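Local structure of polymeric Immunoglobulin Receptor (Oncorhynchus mykiss, 5F1S) at residues A[18-23]-A[31-36]; A[14-19]-A[106-111]; A[129-134]-A[203-208]. The protein probably binds polymeric immunoglobulins and carries them to mucosal surfaces, its ectodomain, captured here, corresponding to secretory component. All blocks are in the same frame, centred on the assembly; numbering follows the deposited sequence.

From the N terminus, strand 16-22 enters two contacts at once. Interaction 1 closes the short loop that joins it to strand 31-35, bringing the two sheets of the first V-set domain together. Interaction 2 starts from the same strand, sharing Ile18, which takes part in both, but returns only at strand 103-111, so the smaller loop nests inside this larger excursion. The two meet directly where Trp33 CH2 lies 3.6 Å from Leu106 CD2. Interaction 3 follows in series, closing 129-134 onto 203-208 in the second V-set domain, with its centre about 35 Å from that of interaction 1. Arg14, at the start of interaction 2, reaches Leu134 of interaction 3 and so spans the domain boundary.

Interaction 1. Residues A[18-23]-A[31-36]; sequences IPCHYG and KYWCRG
One face of the Tyr22 ring carries the end of Lys31, whose CE sits 3.5 Å above the ring plane, shifted toward the rim. This CH-pi contact measures 3.6 Å from Lys31 CE to the Tyr22 ring centroid, while NZ makes an off-centre cation-pi contact at 4.4 Å from the same centroid. The Trp33 ring, by contrast, is met obliquely: Ile18 CD1 approaches CH2 of Trp33 to 3.6 Å, and Cys20 SG comes within 4.0 Å of Trp33 CZ3 in a sulfur-aromatic contact. Trp33 presents its six-membered ring to strand 16-22 because CG is anti to its own backbone N (chi1 179°). The lysine chain bends at chi2, which helps bring CE over the tyrosine, and again at chi4, which sets the direction of NZ; the two side chains cross at about a right angle.

Asp66 joins the polar ends, accepting a hydrogen bond from Tyr22 OH and forming a salt bridge with Lys31 NZ; the ammonium also bonds the carbonyls of Tyr26 and Tyr29. Replacing Tyr22 by a leucine would probably leave Lys31 CE without its flat support and Asp66 without its hydrogen bond to the tyrosine hydroxyl. Cys20 is disulfide-bonded to Cys90, and the Trp33 ring lies nearly parallel to that of Tyr88. A tryptophan packed beside the intersheet disulfide is the hallmark core of the immunoglobulin fold, here in a V-set domain with Trp33 on the C strand and the disulfide joining the B and F strands.

Interaction 2. Residues A[14-19]-A[106-111]; sequences RSVMIP and LHINVI
Ile18 and Ile108 meet tip to tip, their CD1 methyls 3.9 Å apart, and this is the closest of three purely apolar contacts between the two segments. Ile108 sends its longer branch toward the facing sheet: CG1 stands anti to the carbonyl carbon (chi1 -58°) and the chain then extends through chi2 (176°), so that CD1 is the atom that arrives at the opposing strand. On one side of this pair Val16 offers CG2 to the same methyl, Ile108 CD1, at a looser 4.5 Å. On the other, the short branch of Ile18 is used, its CG2 lying 4.4 Å from Leu106 CD1. Ile18 thus divides its two branches between Leu106 and Ile108, two positions apart on strand 103-111, while a single methyl of Ile108 serves both Val16 and Ile18. The interface is small, 134 Å² counted over both sides, and its two wider spacings point to light contact rather than close interdigitation.

Backbone hydrogen bonding belongs instead to each segment's own sheet. Val16 and Ile18 pair with Met77 and Val75, whereas Leu106 pairs with Tyr88 and His107 with Leu8. Polar side-chain bonds are made at the start of the first segment, where the guanidinium of Arg14 reaches the carbonyl oxygens of Tyr135 and Lys177 in the second domain.

The strands run antiparallel at 175°, with their axes 11.2 Å apart, as members of facing sheets in the beta sandwich. Met77 of strand 72-77 touches both Val16 and Ile108, Leu8 of strand 8-11 adjoins Val16, and Trp33 of strand 31-35 packs against Leu106.

Interaction 3. Residues A[129-134]-A[203-208]; sequences VTVQCL and VAVYIL
Val131 and Val205 face each other across the second domain with their CA atoms 8.1 Å apart, on strands that run in roughly opposite directions and belong to different sheets. Their side chains reach toward one another tip to tip, the closest pair being Val131 CG1 and Val205 CG1 at 3.9 Å. Val205 CG1 also lies 4.1 Å from Val131 CG2, so one methyl rests against both branches of the opposing valine. In both residues CG1 is anti to the backbone N, chi1 being 177° in Val131, which brings matching branches to the meeting point.

The second branch of Val131 has a further partner: CG2 is 3.9 Å from Ile207 CD1. Ile207 does not aim its CB at the other strand, yet a bend at chi2 (-61°) swings the terminal methyl back toward Val131, and the two side chains cross obliquely. Val131 is therefore held by two residues spaced two apart on strand 201-210, while Val116 of strand 114-116 packs on both Val131 and Val205. Tyr194 of strand 192-198 touches Ile207, and nearby Cys133 forms the disulfide with Cys196 that bridges the same two sheets.

Methyl groups alone make these contacts, and all three residues are buried. Cohesion between the sheets at this point consequently comes from dispersion and the exclusion of water, forces with little directionality, while the neighbouring disulfide supplies the covalent tie of the immunoglobulin sandwich.

Interaction 1. Residues A[18-23]-A[31-36]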
ATOM      1  N   ILE A  18      -5.292  -1.957  10.820  1.00 28.71           N
ATOM      2  CA  ILE A  18      -4.271  -2.502  11.704  1.00 27.62           C
ATOM      3  C   ILE A  18      -4.973  -3.325  12.781  1.00 26.29           C
ATOM      4  O   ILE A  18      -5.711  -2.749  13.589  1.00 28.10           O
ATOM      5  CB  ILE A  18      -3.428  -1.388  12.344  1.00 28.87           C
ATOM      6  CG1 ILE A  18      -2.700  -0.660  11.210  1.00 35.90           C
ATOM      7  CG2 ILE A  18      -2.478  -1.952  13.348  1.00 31.07           C
ATOM      8  CD1 ILE A  18      -2.181   0.674  11.623  1.00 52.59           C
ATOM      9  N   PRO A  19      -4.705  -4.629  12.872  1.00 29.14           N
ATOM     10  CA  PRO A  19      -5.194  -5.422  14.021  1.00 27.38           C
ATOM     11  C   PRO A  19      -4.281  -5.292  15.225  1.00 32.34           C
ATOM     12  O   PRO A  19      -3.073  -5.577  15.144  1.00 32.15           O
ATOM     13  CB  PRO A  19      -5.178  -6.858  13.483  1.00 28.27           C
ATOM     14  CG  PRO A  19      -3.942  -6.861  12.543  1.00 32.37           C
ATOM     15  CD  PRO A  19      -3.953  -5.477  11.912  1.00 30.23           C
ATOM     16  N   CYS A  20      -4.898  -5.044  16.376  1.00 28.86           N
ATOM     17  CA  CYS A  20      -4.240  -5.068  17.668  1.00 28.69           C
ATOM     18  C   CYS A  20      -4.847  -6.230  18.430  1.00 30.29           C
ATOM     19  O   CYS A  20      -5.935  -6.084  19.014  1.00 28.74           O
ATOM     20  CB  CYS A  20      -4.460  -3.759  18.424  1.00 30.15           C
ATOM     21  SG  CYS A  20      -3.737  -2.256  17.648  1.00 32.62           S
ATOM     22  N   HIS A  21      -4.150  -7.359  18.432  1.00 28.83           N
ATOM     23  CA  HIS A  21      -4.635  -8.564  19.089  1.00 30.56           C
ATOM     24  C   HIS A  21      -4.224  -8.534  20.560  1.00 30.66           C
ATOM     25  O   HIS A  21      -3.165  -8.026  20.924  1.00 30.17           O
ATOM     26  CB  HIS A  21      -4.118  -9.846  18.422  1.00 31.42           C
ATOM     27  CG  HIS A  21      -4.806 -10.175  17.120  1.00 34.17           C
ATOM     28  ND1 HIS A  21      -5.934 -10.972  17.034  1.00 39.41           N
ATOM     29  CD2 HIS A  21      -4.527  -9.785  15.865  1.00 31.47           C
ATOM     30  CE1 HIS A  21      -6.305 -11.066  15.767  1.00 33.02           C
ATOM     31  NE2 HIS A  21      -5.451 -10.371  15.042  1.00 36.14           N
ATOM     32  N   TYR A  22      -5.086  -9.068  21.416  1.00 32.23           N
ATOM     33  CA  TYR A  22      -4.792  -9.001  22.838  1.00 29.31           C
ATOM     34  C   TYR A  22      -5.255 -10.263  23.544  1.00 32.79           C
ATOM     35  O   TYR A  22      -6.110 -11.005  23.062  1.00 32.23           O
ATOM     36  CB  TYR A  22      -5.438  -7.798  23.494  1.00 30.44           C
ATOM     37  CG  TYR A  22      -6.903  -7.645  23.252  1.00 31.05           C
ATOM     38  CD1 TYR A  22      -7.829  -8.243  24.095  1.00 31.49           C
ATOM     39  CD2 TYR A  22      -7.385  -6.892  22.188  1.00 31.16           C
ATOM     40  CE1 TYR A  22      -9.209  -8.060  23.904  1.00 33.92           C
ATOM     41  CE2 TYR A  22      -8.783  -6.728  21.967  1.00 30.55           C
ATOM     42  CZ  TYR A  22      -9.672  -7.314  22.863  1.00 33.81           C
ATOM     43  OH  TYR A  22     -11.032  -7.117  22.733  1.00 31.74           O
ATOM     44  N   GLY A  23      -4.668 -10.490  24.703  1.00 38.12           N
ATOM     45  CA  GLY A  23      -4.967 -11.681  25.452  1.00 39.33           C
ATOM     46  C   GLY A  23      -6.361 -11.614  26.044  1.00 38.13           C
ATOM     47  O   GLY A  23      -6.926 -10.532  26.245  1.00 36.62           O
ATOM     48  N   LYS A  31      -9.698   0.306  24.872  1.00 32.31           N
ATOM     49  CA  LYS A  31      -8.570   0.172  23.951  1.00 30.65           C
ATOM     50  C   LYS A  31      -8.239   1.537  23.374  1.00 31.16           C
ATOM     51  O   LYS A  31      -9.118   2.398  23.210  1.00 31.72           O
ATOM     52  CB  LYS A  31      -8.899  -0.810  22.812  1.00 30.62           C
ATOM     53  CG  LYS A  31      -9.543  -2.135  23.259  1.00 29.92           C
ATOM     54  CD  LYS A  31      -8.694  -2.824  24.355  1.00 31.73           C
ATOM     55  CE  LYS A  31      -9.179  -4.287  24.585  1.00 33.51           C
ATOM     56  NZ  LYS A  31     -10.614  -4.356  25.040  1.00 35.38           N
ATOM     57  N   TYR A  32      -6.971   1.741  23.042  1.00 28.52           N
ATOM     58  CA  TYR A  32      -6.580   3.024  22.489  1.00 31.00           C
ATOM     59  C   TYR A  32      -5.457   2.850  21.472  1.00 30.02           C
ATOM     60  O   TYR A  32      -4.827   1.797  21.373  1.00 28.89           O
ATOM     61  CB  TYR A  32      -6.204   4.034  23.595  1.00 31.65           C
ATOM     62  CG  TYR A  32      -4.974   3.717  24.394  1.00 32.06           C
ATOM     63  CD1 TYR A  32      -3.759   4.282  24.068  1.00 35.36           C
ATOM     64  CD2 TYR A  32      -5.032   2.876  25.504  1.00 33.67           C
ATOM     65  CE1 TYR A  32      -2.604   3.996  24.845  1.00 37.94           C
ATOM     66  CE2 TYR A  32      -3.893   2.579  26.259  1.00 36.45           C
ATOM     67  CZ  TYR A  32      -2.697   3.162  25.921  1.00 38.68           C
ATOM     68  OH  TYR A  32      -1.571   2.890  26.648  1.00 39.85           O
ATOM     69  N   TRP A  33      -5.282   3.896  20.672  1.00 30.06           N
ATOM     70  CA  TRP A  33      -4.286   3.973  19.606  1.00 31.81           C
ATOM     71  C   TRP A  33      -3.513   5.263  19.811  1.00 33.09           C
ATOM     72  O   TRP A  33      -4.117   6.338  19.873  1.00 33.21           O
ATOM     73  CB  TRP A  33      -4.971   3.954  18.246  1.00 29.20           C
ATOM     74  CG  TRP A  33      -4.131   4.044  17.050  1.00 30.83           C
ATOM     75  CD1 TRP A  33      -4.073   5.080  16.149  1.00 33.29           C
ATOM     76  CD2 TRP A  33      -3.252   3.037  16.562  1.00 29.13           C
ATOM     77  NE1 TRP A  33      -3.203   4.777  15.147  1.00 30.85           N
ATOM     78  CE2 TRP A  33      -2.729   3.500  15.340  1.00 29.20           C
ATOM     79  CE3 TRP A  33      -2.895   1.767  17.016  1.00 30.20           C
ATOM     80  CZ2 TRP A  33      -1.814   2.766  14.596  1.00 30.23           C
ATOM     81  CZ3 TRP A  33      -2.016   1.019  16.263  1.00 31.94           C
ATOM     82  CH2 TRP A  33      -1.474   1.524  15.068  1.00 31.83           C
ATOM     83  N   CYS A  34      -2.184   5.147  19.937  1.00 31.32           N
ATOM     84  CA  CYS A  34      -1.297   6.211  20.391  1.00 34.27           C
ATOM     85  C   CYS A  34      -0.268   6.486  19.285  1.00 33.79           C
ATOM     86  O   CYS A  34       0.138   5.562  18.595  1.00 33.56           O
ATOM     87  CB  CYS A  34      -0.548   5.792  21.708  1.00 38.19           C
ATOM     88  SG  CYS A  34      -0.624   7.091  22.994  1.00 58.41           S
ATOM     89  N   ARG A  35       0.163   7.738  19.133  1.00 32.73           N
ATOM     90  CA  ARG A  35       1.249   8.094  18.208  1.00 32.50           C
ATOM     91  C   ARG A  35       2.438   8.655  18.982  1.00 33.56           C
ATOM     92  O   ARG A  35       2.254   9.514  19.860  1.00 35.76           O
ATOM     93  CB  ARG A  35       0.758   9.111  17.203  1.00 34.47           C
ATOM     94  CG  ARG A  35       1.810   9.438  16.156  1.00 34.81           C
ATOM     95  CD  ARG A  35       1.351  10.497  15.205  1.00 37.81           C
ATOM     96  NE  ARG A  35       2.452  10.663  14.243  1.00 37.96           N
ATOM     97  CZ  ARG A  35       2.432  11.515  13.226  1.00 38.45           C
ATOM     98  NH1 ARG A  35       1.376  12.296  13.028  1.00 42.02           N
ATOM     99  NH2 ARG A  35       3.486  11.593  12.418  1.00 40.51           N
ATOM    100  N   GLY A  36       3.633   8.194  18.634  1.00 35.71           N
ATOM    101  CA  GLY A  36       4.889   8.697  19.187  1.00 38.81           C
ATOM    102  C   GLY A  36       5.929   7.595  19.209  1.00 37.01           C
ATOM    103  O   GLY A  36       5.629   6.403  19.266  1.00 38.30           O
TER

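Interaction 2. Residues A[14-19]-A[106-111]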
ATOM      1  N   ARG A  14      -3.531   6.369   0.654  1.00 29.60           N
ATOM      2  CA  ARG A  14      -4.150   5.100   0.952  1.00 34.00           C
ATOM      3  C   ARG A  14      -4.475   4.987   2.443  1.00 32.02           C
ATOM      4  O   ARG A  14      -4.101   5.814   3.276  1.00 30.84           O
ATOM      5  CB  ARG A  14      -3.226   3.937   0.564  1.00 33.85           C
ATOM      6  CG  ARG A  14      -2.790   3.767  -0.939  1.00 39.69           C
ATOM      7  CD  ARG A  14      -3.904   3.471  -1.821  1.00 42.45           C
ATOM      8  NE  ARG A  14      -3.538   2.686  -3.037  1.00 42.01           N
ATOM      9  CZ  ARG A  14      -2.873   3.181  -4.090  1.00 41.77           C
ATOM     10  NH1 ARG A  14      -2.408   4.419  -4.105  1.00 38.84           N
ATOM     11  NH2 ARG A  14      -2.666   2.435  -5.148  1.00 43.86           N
ATOM     12  N   SER A  15      -5.215   3.940   2.756  1.00 30.79           N
ATOM     13  CA  SER A  15      -5.676   3.664   4.112  1.00 31.39           C
ATOM     14  C   SER A  15      -4.941   2.449   4.635  1.00 32.58           C
ATOM     15  O   SER A  15      -4.469   1.626   3.849  1.00 35.48           O
ATOM     16  CB  SER A  15      -7.179   3.378   4.107  1.00 36.33           C
ATOM     17  OG  SER A  15      -7.859   4.542   3.702  1.00 42.71           O
ATOM     18  N   VAL A  16      -4.872   2.307   5.967  1.00 31.59           N
ATOM     19  CA  VAL A  16      -4.405   1.072   6.579  1.00 31.66           C
ATOM     20  C   VAL A  16      -5.437   0.569   7.579  1.00 32.63           C
ATOM     21  O   VAL A  16      -6.171   1.342   8.188  1.00 30.17           O
ATOM     22  CB  VAL A  16      -3.035   1.209   7.280  1.00 34.61           C
ATOM     23  CG1 VAL A  16      -1.931   1.533   6.253  1.00 37.27           C
ATOM     24  CG2 VAL A  16      -3.071   2.243   8.380  1.00 31.78           C
ATOM     25  N   MET A  17      -5.462  -0.745   7.733  1.00 29.27           N
ATOM     26  CA  MET A  17      -6.327  -1.437   8.680  1.00 29.61           C
ATOM     27  C   MET A  17      -5.404  -2.286   9.535  1.00 31.65           C
ATOM     28  O   MET A  17      -4.785  -3.215   9.009  1.00 32.76           O
ATOM     29  CB  MET A  17      -7.371  -2.312   7.970  1.00 31.12           C
ATOM     30  CG  MET A  17      -8.240  -3.062   8.934  1.00 31.57           C
ATOM     31  SD  MET A  17      -9.395  -4.193   7.992  1.00 42.69           S
ATOM     32  CE  MET A  17      -8.317  -5.397   7.440  1.00 40.79           C
ATOM     33  N   ILE A  18      -5.292  -1.957  10.820  1.00 28.71           N
ATOM     34  CA  ILE A  18      -4.271  -2.502  11.704  1.00 27.62           C
ATOM     35  C   ILE A  18      -4.973  -3.325  12.781  1.00 26.29           C
ATOM     36  O   ILE A  18      -5.711  -2.749  13.589  1.00 28.10           O
ATOM     37  CB  ILE A  18      -3.428  -1.388  12.344  1.00 28.87           C
ATOM     38  CG1 ILE A  18      -2.700  -0.660  11.210  1.00 35.90           C
ATOM     39  CG2 ILE A  18      -2.478  -1.952  13.348  1.00 31.07           C
ATOM     40  CD1 ILE A  18      -2.181   0.674  11.623  1.00 52.59           C
ATOM     41  N   PRO A  19      -4.705  -4.629  12.872  1.00 29.14           N
ATOM     42  CA  PRO A  19      -5.194  -5.422  14.021  1.00 27.38           C
ATOM     43  C   PRO A  19      -4.281  -5.292  15.225  1.00 32.34           C
ATOM     44  O   PRO A  19      -3.073  -5.577  15.144  1.00 32.15           O
ATOM     45  CB  PRO A  19      -5.178  -6.858  13.483  1.00 28.27           C
ATOM     46  CG  PRO A  19      -3.942  -6.861  12.543  1.00 32.37           C
ATOM     47  CD  PRO A  19      -3.953  -5.477  11.912  1.00 30.23           C
ATOM     48  N   LEU A 106       4.310  -0.205  16.171  1.00 31.96           N
ATOM     49  CA  LEU A 106       4.741  -0.472  14.803  1.00 35.32           C
ATOM     50  C   LEU A 106       4.998   0.866  14.147  1.00 31.96           C
ATOM     51  O   LEU A 106       4.499   1.906  14.577  1.00 30.16           O
ATOM     52  CB  LEU A 106       3.745  -1.280  13.989  1.00 37.97           C
ATOM     53  CG  LEU A 106       2.642  -0.445  13.330  1.00 38.96           C
ATOM     54  CD1 LEU A 106       1.816  -1.285  12.456  1.00 44.17           C
ATOM     55  CD2 LEU A 106       1.829   0.162  14.432  1.00 40.27           C
ATOM     56  N   HIS A 107       5.786   0.821  13.085  1.00 32.93           N
ATOM     57  CA  HIS A 107       6.150   2.021  12.370  1.00 32.29           C
ATOM     58  C   HIS A 107       5.365   2.037  11.072  1.00 31.19           C
ATOM     59  O   HIS A 107       5.234   1.010  10.421  1.00 30.84           O
ATOM     60  CB  HIS A 107       7.663   2.089  12.064  1.00 34.63           C
ATOM     61  CG  HIS A 107       8.076   3.382  11.429  1.00 33.91           C
ATOM     62  ND1 HIS A 107       8.175   3.543  10.063  1.00 34.92           N
ATOM     63  CD2 HIS A 107       8.369   4.588  11.973  1.00 33.69           C
ATOM     64  CE1 HIS A 107       8.527   4.790   9.793  1.00 35.84           C
ATOM     65  NE2 HIS A 107       8.644   5.445  10.936  1.00 35.83           N
ATOM     66  N   ILE A 108       4.853   3.206  10.710  1.00 31.38           N
ATOM     67  CA  ILE A 108       4.136   3.407   9.451  1.00 31.83           C
ATOM     68  C   ILE A 108       4.928   4.430   8.637  1.00 31.11           C
ATOM     69  O   ILE A 108       5.177   5.542   9.106  1.00 31.90           O
ATOM     70  CB  ILE A 108       2.694   3.907   9.670  1.00 31.38           C
ATOM     71  CG1 ILE A 108       1.917   2.933  10.531  1.00 34.24           C
ATOM     72  CG2 ILE A 108       2.012   4.121   8.346  1.00 33.85           C
ATOM     73  CD1 ILE A 108       0.430   3.414  10.912  1.00 35.66           C
ATOM     74  N   ASN A 109       5.346   4.039   7.439  1.00 31.45           N
ATOM     75  CA  ASN A 109       6.100   4.924   6.547  1.00 32.66           C
ATOM     76  C   ASN A 109       5.192   5.247   5.380  1.00 31.74           C
ATOM     77  O   ASN A 109       4.829   4.352   4.615  1.00 35.39           O
ATOM     78  CB  ASN A 109       7.385   4.235   6.081  1.00 36.27           C
ATOM     79  CG  ASN A 109       8.268   5.166   5.268  1.00 37.82           C
ATOM     80  OD1 ASN A 109       8.221   6.389   5.444  1.00 44.12           O
ATOM     81  ND2 ASN A 109       9.055   4.592   4.366  1.00 44.15           N
ATOM     82  N   VAL A 110       4.796   6.511   5.259  1.00 32.20           N
ATOM     83  CA  VAL A 110       3.881   6.934   4.214  1.00 31.39           C
ATOM     84  C   VAL A 110       4.727   7.528   3.098  1.00 34.96           C
ATOM     85  O   VAL A 110       5.412   8.529   3.302  1.00 36.45           O
ATOM     86  CB  VAL A 110       2.856   7.950   4.721  1.00 30.41           C
ATOM     87  CG1 VAL A 110       1.846   8.263   3.607  1.00 30.73           C
ATOM     88  CG2 VAL A 110       2.114   7.403   5.897  1.00 30.59           C
ATOM     89  N   ILE A 111       4.664   6.924   1.924  1.00 34.52           N
ATOM     90  CA  ILE A 111       5.640   7.217   0.882  1.00 35.16           C
ATOM     91  C   ILE A 111       4.983   7.903  -0.304  1.00 33.86           C
ATOM     92  O   ILE A 111       3.824   7.656  -0.661  1.00 34.08           O
ATOM     93  CB  ILE A 111       6.375   5.936   0.434  1.00 37.89           C
ATOM     94  CG1 ILE A 111       5.429   4.900  -0.028  1.00 37.66           C
ATOM     95  CG2 ILE A 111       7.160   5.364   1.620  1.00 38.94           C
ATOM     96  CD1 ILE A 111       6.158   3.578  -0.457  1.00 46.01           C
TER

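Interaction 3. Residues A[129-134]-A[203-208]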
ATOM      1  N   VAL A 129      -0.769 -10.285 -20.572  1.00 39.83           N
ATOM      2  CA  VAL A 129      -0.529 -10.083 -19.149  1.00 38.91           C
ATOM      3  C   VAL A 129      -0.820  -8.632 -18.812  1.00 37.68           C
ATOM      4  O   VAL A 129      -0.810  -7.755 -19.680  1.00 39.32           O
ATOM      5  CB  VAL A 129       0.908 -10.458 -18.728  1.00 38.22           C
ATOM      6  CG1 VAL A 129       1.102 -11.936 -18.916  1.00 40.97           C
ATOM      7  CG2 VAL A 129       1.944  -9.679 -19.524  1.00 38.50           C
ATOM      8  N   THR A 130      -1.086  -8.396 -17.533  1.00 38.11           N
ATOM      9  CA  THR A 130      -1.355  -7.061 -17.020  1.00 37.02           C
ATOM     10  C   THR A 130      -0.431  -6.757 -15.855  1.00 36.41           C
ATOM     11  O   THR A 130      -0.152  -7.613 -15.023  1.00 38.95           O
ATOM     12  CB  THR A 130      -2.769  -6.897 -16.587  1.00 39.53           C
ATOM     13  OG1 THR A 130      -3.027  -7.813 -15.525  1.00 48.49           O
ATOM     14  CG2 THR A 130      -3.671  -7.146 -17.782  1.00 40.04           C
ATOM     15  N   VAL A 131       0.070  -5.539 -15.858  1.00 34.33           N
ATOM     16  CA  VAL A 131       0.907  -4.980 -14.808  1.00 32.16           C
ATOM     17  C   VAL A 131       0.069  -3.925 -14.114  1.00 37.23           C
ATOM     18  O   VAL A 131      -0.529  -3.077 -14.788  1.00 36.03           O
ATOM     19  CB  VAL A 131       2.177  -4.344 -15.399  1.00 34.52           C
ATOM     20  CG1 VAL A 131       3.021  -3.681 -14.321  1.00 36.09           C
ATOM     21  CG2 VAL A 131       3.004  -5.348 -16.206  1.00 33.47           C
ATOM     22  N   GLN A 132       0.034  -3.952 -12.792  1.00 35.15           N
ATOM     23  CA  GLN A 132      -0.741  -2.962 -12.055  1.00 38.75           C
ATOM     24  C   GLN A 132       0.218  -2.038 -11.321  1.00 38.99           C
ATOM     25  O   GLN A 132       0.868  -2.439 -10.347  1.00 36.70           O
ATOM     26  CB  GLN A 132      -1.732  -3.576 -11.075  1.00 42.74           C
ATOM     27  CG  GLN A 132      -2.703  -2.437 -10.602  1.00 51.21           C
ATOM     28  CD  GLN A 132      -3.941  -2.938  -9.881  1.00 59.22           C
ATOM     29  OE1 GLN A 132      -4.215  -4.137  -9.846  1.00 73.70           O
ATOM     30  NE2 GLN A 132      -4.700  -2.013  -9.317  1.00 58.59           N
ATOM     31  N   CYS A 133       0.330  -0.816 -11.817  1.00 33.97           N
ATOM     32  CA  CYS A 133       1.200   0.186 -11.244  1.00 33.53           C
ATOM     33  C   CYS A 133       0.395   1.061 -10.296  1.00 36.42           C
ATOM     34  O   CYS A 133      -0.594   1.679 -10.706  1.00 38.17           O
ATOM     35  CB  CYS A 133       1.820   1.067 -12.313  1.00 34.53           C
ATOM     36  SG  CYS A 133       2.410   0.263 -13.887  1.00 55.42           S
ATOM     37  N   LEU A 134       0.833   1.151  -9.062  1.00 33.26           N
ATOM     38  CA  LEU A 134       0.169   1.949  -8.047  1.00 35.48           C
ATOM     39  C   LEU A 134       0.887   3.271  -7.861  1.00 33.87           C
ATOM     40  O   LEU A 134       2.101   3.362  -8.038  1.00 32.44           O
ATOM     41  CB  LEU A 134       0.160   1.214  -6.717  1.00 36.12           C
ATOM     42  CG  LEU A 134      -0.300  -0.243  -6.805  1.00 40.91           C
ATOM     43  CD1 LEU A 134      -0.150  -0.854  -5.404  1.00 43.11           C
ATOM     44  CD2 LEU A 134      -1.740  -0.314  -7.230  1.00 39.18           C
ATOM     45  N   VAL A 203       9.009   2.847 -11.063  1.00 31.71           N
ATOM     46  CA  VAL A 203       9.170   1.551 -10.405  1.00 31.29           C
ATOM     47  C   VAL A 203       9.465   0.514 -11.491  1.00 31.70           C
ATOM     48  O   VAL A 203       8.837   0.518 -12.557  1.00 31.54           O
ATOM     49  CB  VAL A 203       7.936   1.159  -9.555  1.00 32.69           C
ATOM     50  CG1 VAL A 203       6.666   1.027 -10.375  1.00 34.59           C
ATOM     51  CG2 VAL A 203       8.227  -0.177  -8.878  1.00 33.10           C
ATOM     52  N   ALA A 204      10.470  -0.332 -11.240  1.00 29.69           N
ATOM     53  CA  ALA A 204      10.913  -1.339 -12.208  1.00 29.50           C
ATOM     54  C   ALA A 204      10.026  -2.580 -12.197  1.00 30.14           C
ATOM     55  O   ALA A 204       9.587  -3.061 -11.140  1.00 30.32           O
ATOM     56  CB  ALA A 204      12.384  -1.704 -11.926  1.00 28.98           C
ATOM     57  N   VAL A 205       9.756  -3.095 -13.396  1.00 29.55           N
ATOM     58  CA  VAL A 205       8.936  -4.282 -13.611  1.00 29.71           C
ATOM     59  C   VAL A 205       9.669  -5.149 -14.626  1.00 30.32           C
ATOM     60  O   VAL A 205      10.131  -4.653 -15.663  1.00 30.77           O
ATOM     61  CB  VAL A 205       7.527  -3.940 -14.131  1.00 33.48           C
ATOM     62  CG1 VAL A 205       6.650  -5.207 -14.261  1.00 33.13           C
ATOM     63  CG2 VAL A 205       6.863  -2.897 -13.215  1.00 34.15           C
ATOM     64  N   TYR A 206       9.803  -6.433 -14.316  1.00 29.86           N
ATOM     65  CA  TYR A 206      10.389  -7.403 -15.231  1.00 29.46           C
ATOM     66  C   TYR A 206       9.304  -8.236 -15.879  1.00 31.13           C
ATOM     67  O   TYR A 206       8.430  -8.742 -15.181  1.00 31.58           O
ATOM     68  CB  TYR A 206      11.369  -8.339 -14.489  1.00 30.44           C
ATOM     69  CG  TYR A 206      12.224  -9.138 -15.458  1.00 32.25           C
ATOM     70  CD1 TYR A 206      11.810 -10.386 -15.921  1.00 29.86           C
ATOM     71  CD2 TYR A 206      13.452  -8.647 -15.921  1.00 31.52           C
ATOM     72  CE1 TYR A 206      12.573 -11.113 -16.824  1.00 33.89           C
ATOM     73  CE2 TYR A 206      14.222  -9.376 -16.812  1.00 33.55           C
ATOM     74  CZ  TYR A 206      13.788 -10.625 -17.255  1.00 33.80           C
ATOM     75  OH  TYR A 206      14.545 -11.361 -18.148  1.00 35.20           O
ATOM     76  N   ILE A 207       9.364  -8.364 -17.209  1.00 30.67           N
ATOM     77  CA  ILE A 207       8.450  -9.217 -17.964  1.00 30.96           C
ATOM     78  C   ILE A 207       9.257 -10.403 -18.474  1.00 31.75           C
ATOM     79  O   ILE A 207      10.259 -10.223 -19.178  1.00 32.56           O
ATOM     80  CB  ILE A 207       7.816  -8.468 -19.156  1.00 32.76           C
ATOM     81  CG1 ILE A 207       7.056  -7.206 -18.690  1.00 36.60           C
ATOM     82  CG2 ILE A 207       6.869  -9.405 -19.941  1.00 34.29           C
ATOM     83  CD1 ILE A 207       5.913  -7.514 -17.746  1.00 36.55           C
ATOM     84  N   LEU A 208       8.816 -11.612 -18.144  1.00 30.81           N
ATOM     85  CA  LEU A 208       9.433 -12.815 -18.688  1.00 29.50           C
ATOM     86  C   LEU A 208       8.451 -13.477 -19.629  1.00 32.09           C
ATOM     87  O   LEU A 208       7.401 -13.936 -19.182  1.00 34.39           O
ATOM     88  CB  LEU A 208       9.809 -13.771 -17.568  1.00 32.39           C
ATOM     89  CG  LEU A 208      10.401 -15.095 -18.048  1.00 33.94           C
ATOM     90  CD1 LEU A 208      11.664 -14.864 -18.803  1.00 36.49           C
ATOM     91  CD2 LEU A 208      10.622 -15.974 -16.840  1.00 35.31           C
TER